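Local coordinates for ESX secretion system protein EccC (PDB 4NH0), which forms part of a type VII (ESX) secretion system that exports EsxA and EsxB, and might be its ATP-hydrolysing translocase subunit, at residues 913-924 and 960-969; 970-981 and 992-1001. All coordinates share one frame; numbering follows the deposited sequence.

Both contacts belong to the third FtsK ATPase domain and follow one another along the chain, with centres about 18 Å apart. Contact 1 sets a short helix and the start of strand 922-927 against the C-terminal part of helix 954-968; contact 2 pairs strand 974-980, which follows that helix, with strand 994-998. Both are partly buried, but contact 2 has more exposed residues, I995 and E992 among them. Contact 1 is held by one arginine set among carbonyls and a hydroxyl, beside an isoleucine cluster, whereas in contact 2 a ladder of backbone hydrogen bonds does the joining. They meet directly: H993 NE2 probably bonds Y969 O, T962 packs on L976 and F978, and I966 on L976.

Contact 1 of 2, residues 913-924 and 960-969; sequences PSAAESGTRIPI and LITAGIIERY
S918 OG is held from two sides: it accepts from R968 NH2 (3.3 Å), nearly in the guanidinium plane, and donates to R921 O at 2.8 Å, so hydroxyl and carbonyl are tied together as they receive the arginine. R968, late in segment 960-969, adds two bent, weak bonds from NE, to R921 O at 2.8 Å and to G919 O. Its chain runs extended from CG to NE (chi2 167°, chi3 173°), which carries the guanidinium out among S918, G919 and R921, while NH1 still reaches back to G964 O (3.0 Å), meeting a lone pair in the carbonyl plane. The group is sandwiched there: A915 CA lies over one face and I922 CA over the other, both toward the rim.

Beyond the guanidinium the contact turns apolar. CG1 of I922 rests on R968 CD, its CG2 comes down on the backbone of G964 (3.9 Å to CA), where the helix has no side chain to obstruct it, and its CD1 reaches I965 CG1 at 3.8 Å. Further along, I924 and I961 lie side by side, CG2 against CG1, while L960 CD2 touches I924 O. L936 of the neighbouring strand 933-936 packs on both I924 and I961.

Strand 922-924 and helix 960-968 run nearly antiparallel, at 159°, with axes 8.5 Å apart. The L960 side chain lies about 6 Å from the bound ATP; its helix follows the Walker A loop, the strand-loop-helix arrangement of P-loop NTPases such as the FtsK/SpoIIIE family.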
loop_
_atom_site.group_PDB
_atom_site.type_symbol
_atom_site.label_atom_id
_atom_site.label_comp_id
_atom_site.label_asym_id
_atom_site.label_seq_id
_atom_site.Cartn_x
_atom_site.Cartn_y
_atom_site.Cartn_z
ATOM N N PRO A 913 3.853 30.257 -32.285
ATOM C CA PRO A 913 4.547 31.547 -32.270
ATOM C C PRO A 913 4.485 32.266 -33.612
ATOM O O PRO A 913 4.536 31.626 -34.660
ATOM C CB PRO A 913 5.983 31.159 -31.927
ATOM C CG PRO A 913 5.834 29.950 -31.087
ATOM C CD PRO A 913 4.661 29.198 -31.655
ATOM N N SER A 914 4.362 33.587 -33.571
ATOM C CA SER A 914 4.287 34.386 -34.785
ATOM C C SER A 914 5.651 34.490 -35.450
ATOM O O SER A 914 6.661 34.089 -34.876
ATOM C CB SER A 914 3.749 35.782 -34.473
ATOM O OG SER A 914 4.663 36.504 -33.667
ATOM N N ALA A 915 5.673 35.031 -36.662
ATOM C CA ALA A 915 6.920 35.236 -37.382
ATOM C C ALA A 915 7.784 36.273 -36.675
ATOM O O ALA A 915 9.010 36.229 -36.751
ATOM C CB ALA A 915 6.643 35.664 -38.810
ATOM N N ALA A 916 7.133 37.202 -35.984
ATOM C CA ALA A 916 7.831 38.262 -35.270
ATOM C C ALA A 916 8.422 37.753 -33.961
ATOM O O ALA A 916 9.235 38.430 -33.334
ATOM C CB ALA A 916 6.893 39.425 -35.008
ATOM N N GLU A 917 8.004 36.560 -33.553
ATOM C CA GLU A 917 8.506 35.950 -32.328
ATOM C C GLU A 917 9.609 34.939 -32.614
ATOM O O GLU A 917 10.671 34.977 -31.998
ATOM C CB GLU A 917 7.369 35.268 -31.563
ATOM C CG GLU A 917 6.391 36.224 -30.907
ATOM C CD GLU A 917 5.269 35.502 -30.189
ATOM O OE1 GLU A 917 4.727 34.531 -30.755
ATOM O OE2 GLU A 917 4.931 35.902 -29.056
ATOM N N SER A 918 9.350 34.038 -33.556
ATOM C CA SER A 918 10.264 32.940 -33.847
ATOM C C SER A 918 11.449 33.373 -34.698
ATOM O O SER A 918 12.559 32.871 -34.529
ATOM C CB SER A 918 9.518 31.809 -34.554
ATOM O OG SER A 918 9.144 32.193 -35.866
ATOM N N GLY A 919 11.209 34.303 -35.613
ATOM C CA GLY A 919 12.227 34.704 -36.564
ATOM C C GLY A 919 12.115 33.864 -37.818
ATOM O O GLY A 919 11.018 33.459 -38.196
ATOM N N THR A 920 13.247 33.586 -38.458
ATOM C CA THR A 920 13.257 32.795 -39.684
ATOM C C THR A 920 12.864 31.341 -39.435
ATOM O O THR A 920 12.560 30.604 -40.370
ATOM C CB THR A 920 14.637 32.829 -40.363
ATOM O OG1 THR A 920 15.656 32.580 -39.389
ATOM C CG2 THR A 920 14.880 34.185 -41.000
ATOM N N ARG A 921 12.871 30.931 -38.171
ATOM C CA ARG A 921 12.440 29.591 -37.801
ATOM C C ARG A 921 10.934 29.450 -37.975
ATOM O O ARG A 921 10.186 30.400 -37.754
ATOM C CB ARG A 921 12.837 29.283 -36.361
ATOM C CG ARG A 921 14.291 29.573 -36.062
ATOM C CD ARG A 921 14.456 30.112 -34.661
ATOM N NE ARG A 921 14.051 29.140 -33.654
ATOM C CZ ARG A 921 13.825 29.440 -32.381
ATOM N NH1 ARG A 921 13.961 30.691 -31.963
ATOM N NH2 ARG A 921 13.462 28.494 -31.529
ATOM N N ILE A 922 10.493 28.262 -38.374
ATOM C CA ILE A 922 9.080 28.023 -38.630
ATOM C C ILE A 922 8.524 26.924 -37.735
ATOM O O ILE A 922 8.852 25.753 -37.910
ATOM C CB ILE A 922 8.835 27.634 -40.098
ATOM C CG1 ILE A 922 9.540 28.612 -41.038
ATOM C CG2 ILE A 922 7.348 27.579 -40.392
ATOM C CD1 ILE A 922 9.455 28.224 -42.494
ATOM N N PRO A 923 7.676 27.299 -36.767
ATOM C CA PRO A 923 7.026 26.309 -35.906
ATOM C C PRO A 923 6.020 25.477 -36.689
ATOM O O PRO A 923 5.272 26.026 -37.494
ATOM C CB PRO A 923 6.330 27.167 -34.849
ATOM C CG PRO A 923 6.095 28.468 -35.525
ATOM C CD PRO A 923 7.275 28.674 -36.427
ATOM N N ILE A 924 6.011 24.168 -36.462
ATOM C CA ILE A 924 5.097 23.282 -37.172
ATOM C C ILE A 924 4.161 22.568 -36.207
ATOM O O ILE A 924 3.174 21.964 -36.620
ATOM C CB ILE A 924 5.857 22.236 -38.007
ATOM C CG1 ILE A 924 6.720 21.356 -37.103
ATOM C CG2 ILE A 924 6.711 22.917 -39.061
ATOM C CD1 ILE A 924 7.499 20.300 -37.848
ATOM N N LEU A 960 1.048 24.549 -44.238
ATOM C CA LEU A 960 1.491 25.205 -43.014
ATOM C C LEU A 960 2.925 25.703 -43.138
ATOM O O LEU A 960 3.216 26.859 -42.835
ATOM C CB LEU A 960 1.374 24.256 -41.821
ATOM C CG LEU A 960 1.785 24.849 -40.473
ATOM C CD1 LEU A 960 0.832 25.958 -40.072
ATOM C CD2 LEU A 960 1.846 23.778 -39.398
ATOM N N ILE A 961 3.816 24.822 -43.580
ATOM C CA ILE A 961 5.222 25.167 -43.751
ATOM C C ILE A 961 5.389 26.249 -44.811
ATOM O O ILE A 961 6.175 27.180 -44.641
ATOM C CB ILE A 961 6.063 23.936 -44.141
ATOM C CG1 ILE A 961 6.004 22.878 -43.039
ATOM C CG2 ILE A 961 7.505 24.331 -44.402
ATOM C CD1 ILE A 961 6.878 21.676 -43.302
ATOM N N THR A 962 4.637 26.123 -45.900
ATOM C CA THR A 962 4.690 27.095 -46.984
ATOM C C THR A 962 4.299 28.480 -46.484
ATOM O O THR A 962 5.042 29.442 -46.662
ATOM C CB THR A 962 3.767 26.699 -48.147
ATOM O OG1 THR A 962 4.055 25.356 -48.552
ATOM C CG2 THR A 962 3.969 27.632 -49.327
ATOM N N ALA A 963 3.138 28.565 -45.841
ATOM C CA ALA A 963 2.635 29.825 -45.304
ATOM C C ALA A 963 3.626 30.457 -44.334
ATOM O O ALA A 963 3.691 31.680 -44.210
ATOM C CB ALA A 963 1.297 29.607 -44.620
ATOM N N GLY A 964 4.397 29.619 -43.651
ATOM C CA GLY A 964 5.428 30.098 -42.751
ATOM C C GLY A 964 6.553 30.779 -43.502
ATOM O O GLY A 964 7.144 31.740 -43.014
ATOM N N ILE A 965 6.851 30.277 -44.696
ATOM C CA ILE A 965 7.902 30.846 -45.531
ATOM C C ILE A 965 7.479 32.204 -46.080
ATOM O O ILE A 965 8.291 33.123 -46.184
ATOM C CB ILE A 965 8.264 29.906 -46.698
ATOM C CG1 ILE A 965 8.654 28.526 -46.167
ATOM C CG2 ILE A 965 9.391 30.487 -47.532
ATOM C CD1 ILE A 965 8.989 27.528 -47.251
ATOM N N ILE A 966 6.201 32.324 -46.425
ATOM C CA ILE A 966 5.644 33.579 -46.920
ATOM C C ILE A 966 5.801 34.696 -45.889
ATOM O O ILE A 966 6.239 35.799 -46.215
ATOM C CB ILE A 966 4.146 33.429 -47.289
ATOM C CG1 ILE A 966 3.990 32.934 -48.728
ATOM C CG2 ILE A 966 3.409 34.750 -47.141
ATOM C CD1 ILE A 966 4.216 31.460 -48.903
ATOM N N GLU A 967 5.463 34.392 -44.641
ATOM C CA GLU A 967 5.454 35.391 -43.580
ATOM C C GLU A 967 6.848 35.785 -43.102
ATOM O O GLU A 967 7.002 36.773 -42.387
ATOM C CB GLU A 967 4.638 34.880 -42.391
ATOM C CG GLU A 967 3.140 34.862 -42.634
ATOM C CD GLU A 967 2.564 36.256 -42.782
ATOM O OE1 GLU A 967 3.125 37.198 -42.184
ATOM O OE2 GLU A 967 1.552 36.409 -43.496
ATOM N N ARG A 968 7.861 35.023 -43.501
ATOM C CA ARG A 968 9.208 35.230 -42.981
ATOM C C ARG A 968 10.219 35.610 -44.059
ATOM O O ARG A 968 11.328 36.044 -43.749
ATOM C CB ARG A 968 9.676 33.975 -42.244
ATOM C CG ARG A 968 8.856 33.662 -41.005
ATOM C CD ARG A 968 9.131 32.269 -40.478
ATOM N NE ARG A 968 8.463 32.035 -39.202
ATOM C CZ ARG A 968 7.161 31.808 -39.075
ATOM N NH1 ARG A 968 6.382 31.788 -40.145
ATOM N NH2 ARG A 968 6.636 31.603 -37.875
ATOM N N TYR A 969 9.836 35.450 -45.321
ATOM C CA TYR A 969 10.714 35.802 -46.430
ATOM C C TYR A 969 10.006 36.688 -47.450
ATOM O O TYR A 969 8.814 36.525 -47.704
ATOM C CB TYR A 969 11.240 34.546 -47.129
ATOM C CG TYR A 969 12.098 33.645 -46.268
ATOM C CD1 TYR A 969 13.459 33.880 -46.122
ATOM C CD2 TYR A 969 11.551 32.549 -45.619
ATOM C CE1 TYR A 969 14.246 33.053 -45.342
ATOM C CE2 TYR A 969 12.329 31.716 -44.839
ATOM C CZ TYR A 969 13.675 31.973 -44.704
ATOM O OH TYR A 969 14.450 31.145 -43.927
#

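Contact 2 of 2, residues 970-981 and 992-1001; sequences TPQQARLIFIDY and EHQIGYAASS
Strands 974-980 and 994-998 run parallel, their axes 4.8 Å apart and 13° from alignment, joined by five backbone hydrogen bonds. L976 uses both its polar backbone atoms: its N donates to H993 O (2.9 Å, almost straight at 174°) and its O accepts from I995 N. F978 does likewise with G996 O and A998 N, and D980 N closes the ladder on A998 O.

At the start of the pair, H993 lies against P971, whose CG stands 3.7 Å from the ring centroid, over the imidazole face in a CH-pi contact. The ring's edge faces A974 O, while its two nitrogens are engaged by Y969 O and T991 OG1, which should fix its rotation. Nearby, I995 CG1 packs on R975 CB (3.7 Å), and the arginine chain bends at chi3, keeping NE beside the isoleucine.

F978 and Y997 share one side of the sheet, Y997 CD2 meeting F978 CB at 3.5 Å. The Q994 amide crosses near the F978 ring, its NE2 3.4 Å from F978 CD1 and the two planes 14° apart. On the other side I977 packs its CG1 on I995 CB, and A998 meets helix 1001-1017.

Toward the C-terminal end Y997 and D980 point the same way; D980 OD2 accepts from L985 N. The Y981 ring runs past A999 and S1000, its OH near S1001 CA.

With strand 1039-1045 on the other flank of 974-980, the pair forms part of the parallel section of the sheet in a P-loop NTPase domain, and the D980 side chain lies about 7 Å from the bound magnesium ion.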
loop_
_atom_site.group_PDB
_atom_site.type_symbol
_atom_site.label_atom_id
_atom_site.label_comp_id
_atom_site.label_asym_id
_atom_site.label_seq_id
_atom_site.Cartn_x
_atom_site.Cartn_y
_atom_site.Cartn_z
ATOM N N THR A 970 10.749 37.624 -48.030
ATOM C CA THR A 970 10.241 38.432 -49.130
ATOM C C THR A 970 10.520 37.702 -50.439
ATOM O O THR A 970 11.450 36.903 -50.510
ATOM C CB THR A 970 10.886 39.833 -49.155
ATOM O OG1 THR A 970 12.288 39.715 -49.421
ATOM C CG2 THR A 970 10.684 40.538 -47.823
ATOM N N PRO A 971 9.710 37.960 -51.479
ATOM C CA PRO A 971 9.899 37.310 -52.782
ATOM C C PRO A 971 11.291 37.512 -53.385
ATOM O O PRO A 971 11.658 36.800 -54.317
ATOM C CB PRO A 971 8.833 37.973 -53.655
ATOM C CG PRO A 971 7.759 38.336 -52.698
ATOM C CD PRO A 971 8.467 38.751 -51.440
ATOM N N GLN A 972 12.050 38.468 -52.859
ATOM C CA GLN A 972 13.424 38.676 -53.298
ATOM C C GLN A 972 14.390 37.917 -52.392
ATOM O O GLN A 972 15.594 37.884 -52.641
ATOM C CB GLN A 972 13.773 40.167 -53.316
ATOM C CG GLN A 972 12.921 41.003 -54.260
ATOM C CD GLN A 972 11.571 41.359 -53.671
ATOM O OE1 GLN A 972 11.431 41.505 -52.457
ATOM N NE2 GLN A 972 10.566 41.495 -54.529
ATOM N N GLN A 973 13.849 37.312 -51.339
ATOM C CA GLN A 973 14.643 36.510 -50.413
ATOM C C GLN A 973 14.438 35.021 -50.661
ATOM O O GLN A 973 15.368 34.226 -50.527
ATOM C CB GLN A 973 14.287 36.845 -48.962
ATOM C CG GLN A 973 14.893 38.135 -48.440
ATOM C CD GLN A 973 14.502 38.416 -47.003
ATOM O OE1 GLN A 973 13.366 38.166 -46.598
ATOM N NE2 GLN A 973 15.442 38.934 -46.223
ATOM N N ALA A 974 13.213 34.650 -51.021
ATOM C CA ALA A 974 12.874 33.251 -51.252
ATOM C C ALA A 974 11.673 33.116 -52.179
ATOM O O ALA A 974 10.679 33.822 -52.027
ATOM C CB ALA A 974 12.601 32.552 -49.934
ATOM N N ARG A 975 11.769 32.202 -53.140
ATOM C CA ARG A 975 10.683 31.970 -54.084
ATOM C C ARG A 975 10.222 30.516 -54.029
ATOM O O ARG A 975 10.925 29.657 -53.501
ATOM C CB ARG A 975 11.115 32.342 -55.503
ATOM C CG ARG A 975 11.944 33.615 -55.574
ATOM C CD ARG A 975 11.976 34.190 -56.978
ATOM N NE ARG A 975 10.801 35.011 -57.255
ATOM C CZ ARG A 975 10.796 36.339 -57.227
ATOM N NH1 ARG A 975 11.906 37.003 -56.937
ATOM N NH2 ARG A 975 9.681 37.005 -57.493
ATOM N N LEU A 976 9.042 30.248 -54.578
ATOM C CA LEU A 976 8.434 28.926 -54.470
ATOM C C LEU A 976 8.122 28.301 -55.823
ATOM O O LEU A 976 7.768 28.994 -56.774
ATOM C CB LEU A 976 7.146 29.004 -53.650
ATOM C CG LEU A 976 7.224 29.575 -52.237
ATOM C CD1 LEU A 976 5.828 29.772 -51.685
ATOM C CD2 LEU A 976 8.019 28.657 -51.337
ATOM N N ILE A 977 8.258 26.980 -55.895
ATOM C CA ILE A 977 7.808 26.208 -57.047
ATOM C C ILE A 977 7.106 24.948 -56.558
ATOM O O ILE A 977 7.667 24.181 -55.777
ATOM C CB ILE A 977 8.968 25.829 -57.980
ATOM C CG1 ILE A 977 9.573 27.082 -58.611
ATOM C CG2 ILE A 977 8.486 24.885 -59.067
ATOM C CD1 ILE A 977 10.684 26.800 -59.582
ATOM N N PHE A 978 5.878 24.738 -57.017
ATOM C CA PHE A 978 5.051 23.655 -56.503
ATOM C C PHE A 978 4.893 22.504 -57.488
ATOM O O PHE A 978 4.749 22.714 -58.691
ATOM C CB PHE A 978 3.667 24.184 -56.119
ATOM C CG PHE A 978 3.688 25.184 -55.001
ATOM C CD1 PHE A 978 3.938 26.522 -55.254
ATOM C CD2 PHE A 978 3.453 24.787 -53.697
ATOM C CE1 PHE A 978 3.956 27.443 -54.226
ATOM C CE2 PHE A 978 3.469 25.704 -52.665
ATOM C CZ PHE A 978 3.721 27.033 -52.930
ATOM N N ILE A 979 4.922 21.285 -56.961
ATOM C CA ILE A 979 4.573 20.099 -57.732
ATOM C C ILE A 979 3.404 19.411 -57.043
ATOM O O ILE A 979 3.590 18.584 -56.151
ATOM C CB ILE A 979 5.753 19.125 -57.868
ATOM C CG1 ILE A 979 6.955 19.834 -58.490
ATOM C CG2 ILE A 979 5.357 17.924 -58.714
ATOM C CD1 ILE A 979 8.133 18.928 -58.729
ATOM N N ASP A 980 2.195 19.770 -57.455
ATOM C CA ASP A 980 0.995 19.293 -56.787
ATOM C C ASP A 980 0.016 18.684 -57.782
ATOM O O ASP A 980 -0.900 19.354 -58.255
ATOM C CB ASP A 980 0.337 20.438 -56.018
ATOM C CG ASP A 980 -0.807 19.974 -55.147
ATOM O OD1 ASP A 980 -0.892 18.761 -54.866
ATOM O OD2 ASP A 980 -1.625 20.825 -54.738
ATOM N N TYR A 981 0.222 17.407 -58.093
ATOM C CA TYR A 981 -0.623 16.689 -59.041
ATOM C C TYR A 981 -2.082 16.663 -58.601
ATOM O O TYR A 981 -2.989 16.786 -59.422
ATOM C CB TYR A 981 -0.121 15.256 -59.226
ATOM C CG TYR A 981 1.139 15.136 -60.053
ATOM C CD1 TYR A 981 1.576 16.186 -60.847
ATOM C CD2 TYR A 981 1.885 13.967 -60.046
ATOM C CE1 TYR A 981 2.724 16.077 -61.607
ATOM C CE2 TYR A 981 3.034 13.847 -60.802
ATOM C CZ TYR A 981 3.449 14.905 -61.580
ATOM O OH TYR A 981 4.592 14.789 -62.334
ATOM N N GLU A 992 3.394 36.267 -54.518
ATOM C CA GLU A 992 4.363 36.722 -55.507
ATOM C C GLU A 992 5.576 35.796 -55.532
ATOM O O GLU A 992 6.301 35.731 -56.526
ATOM C CB GLU A 992 4.790 38.162 -55.214
ATOM C CG GLU A 992 5.739 38.764 -56.242
ATOM C CD GLU A 992 6.095 40.204 -55.934
ATOM O OE1 GLU A 992 5.319 40.873 -55.221
ATOM O OE2 GLU A 992 7.157 40.667 -56.403
ATOM N N HIS A 993 5.785 35.073 -54.435
ATOM C CA HIS A 993 6.877 34.110 -54.342
ATOM C C HIS A 993 6.726 33.020 -55.398
ATOM O O HIS A 993 7.712 32.447 -55.860
ATOM C CB HIS A 993 6.928 33.477 -52.951
ATOM C CG HIS A 993 6.875 34.468 -51.830
ATOM N ND1 HIS A 993 5.690 34.944 -51.313
ATOM C CD2 HIS A 993 7.862 35.065 -51.121
ATOM C CE1 HIS A 993 5.948 35.795 -50.337
ATOM N NE2 HIS A 993 7.258 35.887 -50.200
ATOM N N GLN A 994 5.477 32.743 -55.761
ATOM C CA GLN A 994 5.141 31.754 -56.778
ATOM C C GLN A 994 5.923 31.961 -58.070
ATOM O O GLN A 994 5.959 33.062 -58.617
ATOM C CB GLN A 994 3.639 31.798 -57.070
ATOM C CG GLN A 994 3.241 31.208 -58.410
ATOM C CD GLN A 994 3.348 29.702 -58.434
ATOM O OE1 GLN A 994 3.643 29.107 -59.470
ATOM N NE2 GLN A 994 3.102 29.073 -57.293
ATOM N N ILE A 995 6.554 30.894 -58.547
ATOM C CA ILE A 995 7.309 30.939 -59.791
ATOM C C ILE A 995 6.756 29.932 -60.790
ATOM O O ILE A 995 6.442 30.277 -61.929
ATOM C CB ILE A 995 8.802 30.658 -59.558
ATOM C CG1 ILE A 995 9.447 31.819 -58.802
ATOM C CG2 ILE A 995 9.517 30.439 -60.881
ATOM C CD1 ILE A 995 9.353 33.137 -59.532
ATOM N N GLY A 996 6.633 28.683 -60.353
ATOM C CA GLY A 996 6.127 27.628 -61.208
ATOM C C GLY A 996 5.179 26.695 -60.483
ATOM O O GLY A 996 5.460 26.247 -59.372
ATOM N N TYR A 997 4.048 26.407 -61.115
ATOM C CA TYR A 997 3.071 25.482 -60.558
ATOM C C TYR A 997 2.768 24.384 -61.569
ATOM O O TYR A 997 2.371 24.665 -62.700
ATOM C CB TYR A 997 1.790 26.219 -60.164
ATOM C CG TYR A 997 0.797 25.365 -59.409
ATOM C CD1 TYR A 997 -0.228 24.706 -60.073
ATOM C CD2 TYR A 997 0.886 25.219 -58.032
ATOM C CE1 TYR A 997 -1.136 23.925 -59.385
ATOM C CE2 TYR A 997 -0.016 24.439 -57.337
ATOM C CZ TYR A 997 -1.025 23.796 -58.018
ATOM O OH TYR A 997 -1.926 23.019 -57.330
ATOM N N ALA A 998 2.961 23.134 -61.160
ATOM C CA ALA A 998 2.799 22.006 -62.067
ATOM C C ALA A 998 1.754 21.014 -61.570
ATOM O O ALA A 998 1.829 20.532 -60.440
ATOM C CB ALA A 998 4.129 21.306 -62.272
ATOM N N ALA A 999 0.784 20.710 -62.425
ATOM C CA ALA A 999 -0.252 19.739 -62.099
ATOM C C ALA A 999 -0.169 18.533 -63.029
ATOM O O ALA A 999 -1.028 17.652 -62.996
ATOM C CB ALA A 999 -1.627 20.380 -62.184
ATOM N N SER A 1000 0.871 18.503 -63.857
ATOM C CA SER A 1000 1.071 17.411 -64.803
ATOM C C SER A 1000 2.543 17.024 -64.890
ATOM O O SER A 1000 3.420 17.805 -64.523
ATOM C CB SER A 1000 0.549 17.798 -66.187
ATOM O OG SER A 1000 1.250 18.917 -66.701
ATOM N N SER A 1001 2.803 15.817 -65.382
ATOM C CA SER A 1001 4.165 15.310 -65.506
ATOM C C SER A 1001 4.989 16.135 -66.487
ATOM O O SER A 1001 6.190 16.324 -66.299
ATOM C CB SER A 1001 4.150 13.844 -65.943
ATOM O OG SER A 1001 5.465 13.358 -66.147
#